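Local coordinates for protein diaminopimelate decarboxylase (Phaeodactylum tricornutum, PDB 7JPJ) that probably decarboxylates diaminopimelate to lysine with the help of pyridoxal 5'-phosphate and works as an obligate dimer, at residues 59-63 against 85-89. Residues are numbered along the deposited sequence; the frame is centred on the assembly and turned at random.
Sequences MKACP and EVRRA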
loop_
_atom_site.group_PDB
_atom_site.type_symbol
_atom_site.label_atom_id
_atom_site.label_comp_id
_atom_site.label_asym_id
_atom_site.label_seq_id
_atom_site.Cartn_x
_atom_site.Cartn_y
_atom_site.Cartn_z
ATOM N N MET A 59 0.976 18.167 -1.058
ATOM C CA MET A 59 -0.285 17.562 -1.477
ATOM C C MET A 59 -0.227 16.043 -1.550
ATOM O O MET A 59 -1.285 15.410 -1.650
ATOM C CB MET A 59 -0.717 18.104 -2.840
ATOM C CG MET A 59 0.302 17.889 -3.943
ATOM S SD MET A 59 -0.229 18.590 -5.515
ATOM C CE MET A 59 -1.682 17.599 -5.848
ATOM N N LYS A 60 0.970 15.448 -1.513
ATOM C CA LYS A 60 1.083 13.993 -1.514
ATOM C C LYS A 60 0.373 13.358 -0.326
ATOM O O LYS A 60 0.080 12.159 -0.361
ATOM C CB LYS A 60 2.556 13.579 -1.519
ATOM C CG LYS A 60 3.255 13.761 -0.180
ATOM C CD LYS A 60 4.768 13.760 -0.335
ATOM C CE LYS A 60 5.460 13.992 0.997
ATOM N NZ LYS A 60 6.914 14.257 0.829
ATOM N N ALA A 61 0.088 14.134 0.722
ATOM C CA ALA A 61 -0.596 13.601 1.891
ATOM C C ALA A 61 -2.093 13.441 1.656
ATOM O O ALA A 61 -2.711 12.542 2.236
ATOM C CB ALA A 61 -0.343 14.504 3.098
ATOM N N CYS A 62 -2.688 14.295 0.818
ATOM C CA CYS A 62 -4.101 14.228 0.459
ATOM C C CYS A 62 -4.387 15.136 -0.732
ATOM O O CYS A 62 -4.491 16.360 -0.571
ATOM C CB CYS A 62 -4.989 14.621 1.639
ATOM S SG CYS A 62 -6.738 14.278 1.343
ATOM N N PRO A 63 -4.545 14.576 -1.937
ATOM C CA PRO A 63 -4.575 15.417 -3.141
ATOM C C PRO A 63 -5.964 15.796 -3.636
ATOM O O PRO A 63 -6.093 16.246 -4.778
ATOM C CB PRO A 63 -3.844 14.551 -4.176
ATOM C CG PRO A 63 -3.985 13.122 -3.675
ATOM C CD PRO A 63 -4.524 13.142 -2.268
ATOM N N GLU A 85 1.513 15.571 -9.953
ATOM C CA GLU A 85 0.922 16.435 -8.939
ATOM C C GLU A 85 0.911 17.890 -9.387
ATOM O O GLU A 85 -0.001 18.643 -9.026
ATOM C CB GLU A 85 1.676 16.285 -7.619
ATOM C CG GLU A 85 1.387 14.986 -6.887
ATOM C CD GLU A 85 2.048 14.923 -5.523
ATOM O OE1 GLU A 85 2.865 15.818 -5.212
ATOM O OE2 GLU A 85 1.749 13.978 -4.762
ATOM N N VAL A 86 1.911 18.305 -10.168
ATOM C CA VAL A 86 1.912 19.660 -10.712
ATOM C C VAL A 86 0.710 19.857 -11.624
ATOM O O VAL A 86 -0.053 20.820 -11.479
ATOM C CB VAL A 86 3.229 19.946 -11.455
ATOM C CG1 VAL A 86 3.216 21.353 -12.032
ATOM C CG2 VAL A 86 4.418 19.751 -10.534
ATOM N N ARG A 87 0.518 18.937 -12.574
ATOM C CA ARG A 87 -0.619 19.033 -13.482
ATOM C C ARG A 87 -1.939 18.834 -12.750
ATOM O O ARG A 87 -2.970 19.367 -13.177
ATOM C CB ARG A 87 -0.475 18.010 -14.609
ATOM C CG ARG A 87 0.589 18.352 -15.643
ATOM C CD ARG A 87 0.148 17.945 -17.045
ATOM N NE ARG A 87 1.170 18.215 -18.054
ATOM C CZ ARG A 87 1.218 19.319 -18.797
ATOM N NH1 ARG A 87 0.302 20.266 -18.644
ATOM N NH2 ARG A 87 2.184 19.476 -19.695
ATOM N N ARG A 88 -1.931 18.077 -11.653
ATOM C CA ARG A 88 -3.153 17.874 -10.881
ATOM C C ARG A 88 -3.550 19.146 -10.138
ATOM O O ARG A 88 -4.721 19.544 -10.147
ATOM C CB ARG A 88 -2.961 16.710 -9.908
ATOM C CG ARG A 88 -4.229 16.235 -9.219
ATOM C CD ARG A 88 -3.964 14.976 -8.405
ATOM N NE ARG A 88 -5.187 14.419 -7.833
ATOM C CZ ARG A 88 -5.251 13.257 -7.190
ATOM N NH1 ARG A 88 -4.161 12.519 -7.036
ATOM N NH2 ARG A 88 -6.406 12.830 -6.701
ATOM N N ALA A 89 -2.581 19.802 -9.488
ATOM C CA ALA A 89 -2.880 21.018 -8.739
ATOM C C ALA A 89 -3.380 22.125 -9.650
ATOM O O ALA A 89 -4.233 22.925 -9.247
ATOM C CB ALA A 89 -1.645 21.489 -7.971
HETATM O O HOH W 1 3.680 16.504 -2.525
#
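The turn that follows strand 53-58 of the pyridoxal-binding barrel, bearing K60, the predicted attachment lysine for the cofactor, which is not attached in this model, packs on helix 83-91 through M59, K60 and P63. M59 and E85 run past each other in opposite senses: M59 SD comes 3.7 Å from E85 CB, while E85 OE1 lies 3.5 Å from M59 CG. A bend at the last torsion of M59 (chi3 -64°) turns CE back over the first turn of the helix, within 3.7 Å of E85 O, and the sulfur also meets A89 CB at 4.1 Å. Strands 53-58 and 77-80 are parallel neighbours in the TIM-type barrel joined through helix 65-73, a beta-alpha-beta crossover, so the contact joins what follows two successive strands. L68 of that intervening helix touches both M59 and A89. At the polar end E85 reaches out extended, and a water bonded to its OE1 accepts the K60 backbone N-H at 3.1 Å; OE1 also takes the backbone N-H of S81. The other oxygen, OE2, sits against K60 CA at 3.3 Å, whereas the K60 amine leads away from the helix. An alanine in place of E85 would probably leave this water and the S81 N-H without their carboxylate partner and uncover one side of M59. At the other end of the contact, P63 sets the CB-CG edge of its ring over one face of the R88 guanidinium, with CB 3.5 Å above the plane over its centre, and across the dimer interface NH1 of that arginine bonds S406 and NH2 pairs with E437, both of the second subunit.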